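Local atomic coordinates of ULam111 (PDB entry 5WUT), a protein that probably hydrolyses beta-1,3-glucosidic bonds of laminarin, as a laminarinase of glycoside hydrolase family 16. Residues A100-G105 and E118-E123. Sequence-based numbering, arbitrary orientation.
Sequences AFWMLG and EIDILE
The indole of Trp102 and the carboxylate of Glu118 meet obliquely, their planes 45° apart. Glu118 OE2 comes to 3.4 Å from Trp102 CE3. The carboxylate of Glu123 also meets this ring obliquely, its plane turned 64° from the indole; its OE1 accepts a hydrogen bond from Trp98 NE1. Ala100 O lies in the indole plane at its edge. Trp102 holds its ring there with CG between the backbone N and the carbonyl carbon (chi1 52°). Glu118 reaches it with an extended chain. Glu118 OE2 also lies 2.5 Å from Asp120 OD1, while Glu118 OE1 accepts a hydrogen bond from Trp113 NE1. An alanine at Glu118 removes the carboxylate, which would probably leave Trp113 NE1 without its acceptor and open a gap beside the indole of Trp102. On the other side of the sheet, the Phe101 ring runs alongside Ile121, with Phe101 CE2 3.8 Å from Ile121 CD1. The same methyl group touches Met103 CG and SD.

The strands are antiparallel. Phe101 O accepts from both Ile121 N (3.1 Å) and Leu122 N (2.9 Å), the mark of a classic beta bulge. Beyond it, Met103 and Ile119 form a hydrogen-bonded pair. The bulge shifts the register by one residue, so Glu123 joins Glu118 and Asp120 on the Trp102 side. EIDILE fits the ExDxxE motif, the bulged form found in laminarinases and several other family 16 enzymes. By family analogy, Glu118 is probably the nucleophile and Glu123 the acid/base.

Strand 97-105 also pairs with strand 200-208, where Asn205 OD1 binds Trp102 NE1. Strand 118-123 pairs on its other side with strand 131-137, and Asp120 touches His137 there. Behind the sheet, Ile119, Ile121 and Leu122 pack on Tyr163 and Ile165 of strand 161-167, in the core of the jelly roll.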
loop_
_atom_site.group_PDB
_atom_site.type_symbol
_atom_site.label_atom_id
_atom_site.label_comp_id
_atom_site.label_asym_id
_atom_site.label_seq_id
_atom_site.Cartn_x
_atom_site.Cartn_y
_atom_site.Cartn_z
ATOM N N ALA A 100 4.066 12.420 -14.204
ATOM C CA ALA A 100 2.955 12.781 -13.337
ATOM C C ALA A 100 1.603 12.526 -13.980
ATOM O O ALA A 100 1.427 12.692 -15.182
ATOM C CB ALA A 100 3.063 14.237 -12.935
ATOM N N PHE A 101 0.645 12.124 -13.153
ATOM C CA PHE A 101 -0.775 12.104 -13.508
ATOM C C PHE A 101 -1.493 12.858 -12.402
ATOM O O PHE A 101 -1.359 12.517 -11.224
ATOM C CB PHE A 101 -1.302 10.661 -13.651
ATOM C CG PHE A 101 -2.811 10.556 -13.627
ATOM C CD1 PHE A 101 -3.573 11.193 -14.590
ATOM C CD2 PHE A 101 -3.463 9.824 -12.637
ATOM C CE1 PHE A 101 -4.964 11.106 -14.575
ATOM C CE2 PHE A 101 -4.858 9.739 -12.617
ATOM C CZ PHE A 101 -5.600 10.379 -13.595
ATOM N N TRP A 102 -2.229 13.897 -12.762
ATOM C CA TRP A 102 -2.720 14.829 -11.759
ATOM C C TRP A 102 -3.921 15.603 -12.271
ATOM O O TRP A 102 -4.380 15.353 -13.389
ATOM C CB TRP A 102 -1.571 15.768 -11.321
ATOM C CG TRP A 102 -0.817 16.492 -12.426
ATOM C CD1 TRP A 102 -0.077 15.933 -13.425
ATOM C CD2 TRP A 102 -0.684 17.911 -12.567
ATOM N NE1 TRP A 102 0.497 16.930 -14.209
ATOM C CE2 TRP A 102 0.133 18.149 -13.697
ATOM C CE3 TRP A 102 -1.195 19.005 -11.857
ATOM C CZ2 TRP A 102 0.448 19.433 -14.134
ATOM C CZ3 TRP A 102 -0.877 20.292 -12.292
ATOM C CH2 TRP A 102 -0.056 20.486 -13.423
ATOM N N MET A 103 -4.490 16.463 -11.427
ATOM C CA MET A 103 -5.700 17.209 -11.785
ATOM C C MET A 103 -5.642 18.663 -11.356
ATOM O O MET A 103 -5.016 18.983 -10.352
ATOM C CB MET A 103 -6.947 16.551 -11.165
ATOM C CG MET A 103 -7.125 15.115 -11.585
ATOM S SD MET A 103 -8.624 14.364 -10.942
ATOM C CE MET A 103 -9.847 15.029 -12.066
ATOM N N LEU A 104 -6.299 19.534 -12.129
ATOM C CA LEU A 104 -6.406 20.954 -11.804
ATOM C C LEU A 104 -7.848 21.422 -11.796
ATOM O O LEU A 104 -8.677 20.899 -12.542
ATOM C CB LEU A 104 -5.604 21.794 -12.805
ATOM C CG LEU A 104 -4.107 21.830 -12.543
ATOM C CD1 LEU A 104 -3.373 22.425 -13.761
ATOM C CD2 LEU A 104 -3.836 22.663 -11.293
ATOM N N GLY A 105 -8.154 22.400 -10.954
ATOM C CA GLY A 105 -9.519 22.890 -10.823
ATOM C C GLY A 105 -10.028 23.568 -12.081
ATOM O O GLY A 105 -9.300 24.310 -12.738
ATOM N N GLU A 118 -5.213 21.708 -6.849
ATOM C CA GLU A 118 -4.475 20.711 -7.608
ATOM C C GLU A 118 -4.487 19.399 -6.842
ATOM O O GLU A 118 -4.358 19.405 -5.614
ATOM C CB GLU A 118 -3.035 21.185 -7.843
ATOM C CG GLU A 118 -2.113 20.150 -8.495
ATOM C CD GLU A 118 -0.692 20.659 -8.722
ATOM O OE1 GLU A 118 -0.478 21.889 -8.775
ATOM O OE2 GLU A 118 0.218 19.826 -8.849
ATOM N N ILE A 119 -4.650 18.290 -7.559
ATOM C CA ILE A 119 -4.593 16.945 -6.972
ATOM C C ILE A 119 -3.492 16.147 -7.659
ATOM O O ILE A 119 -3.561 15.915 -8.863
ATOM C CB ILE A 119 -5.932 16.168 -7.120
ATOM C CG1 ILE A 119 -7.124 17.041 -6.722
ATOM C CG2 ILE A 119 -5.871 14.834 -6.314
ATOM C CD1 ILE A 119 -8.466 16.403 -7.013
ATOM N N ASP A 120 -2.474 15.739 -6.900
ATOM C CA ASP A 120 -1.348 15.003 -7.455
ATOM C C ASP A 120 -1.497 13.526 -7.136
ATOM O O ASP A 120 -1.318 13.101 -5.983
ATOM C CB ASP A 120 -0.022 15.517 -6.896
ATOM C CG ASP A 120 0.250 16.948 -7.268
ATOM O OD1 ASP A 120 -0.238 17.391 -8.315
ATOM O OD2 ASP A 120 0.991 17.615 -6.525
ATOM N N ILE A 121 -1.788 12.740 -8.166
ATOM C CA ILE A 121 -2.196 11.350 -7.975
ATOM C C ILE A 121 -1.055 10.354 -8.228
ATOM O O ILE A 121 -0.787 9.485 -7.395
ATOM C CB ILE A 121 -3.393 11.023 -8.894
ATOM C CG1 ILE A 121 -4.532 12.023 -8.644
ATOM C CG2 ILE A 121 -3.846 9.575 -8.676
ATOM C CD1 ILE A 121 -5.709 11.889 -9.639
ATOM N N LEU A 122 -0.412 10.460 -9.396
ATOM C CA LEU A 122 0.821 9.736 -9.680
ATOM C C LEU A 122 1.924 10.775 -9.695
ATOM O O LEU A 122 1.893 11.684 -10.510
ATOM C CB LEU A 122 0.745 8.989 -11.028
ATOM C CG LEU A 122 1.935 8.138 -11.521
ATOM C CD1 LEU A 122 1.451 7.314 -12.693
ATOM C CD2 LEU A 122 3.201 8.909 -11.929
ATOM N N GLU A 123 2.877 10.660 -8.774
ATOM C CA GLU A 123 4.037 11.552 -8.757
ATOM C C GLU A 123 5.268 10.746 -8.398
ATOM O O GLU A 123 5.309 10.088 -7.354
ATOM C CB GLU A 123 3.876 12.677 -7.748
ATOM C CG GLU A 123 2.656 13.523 -7.931
ATOM C CD GLU A 123 2.773 14.488 -9.092
ATOM O OE1 GLU A 123 3.905 14.758 -9.558
ATOM O OE2 GLU A 123 1.711 14.981 -9.532
#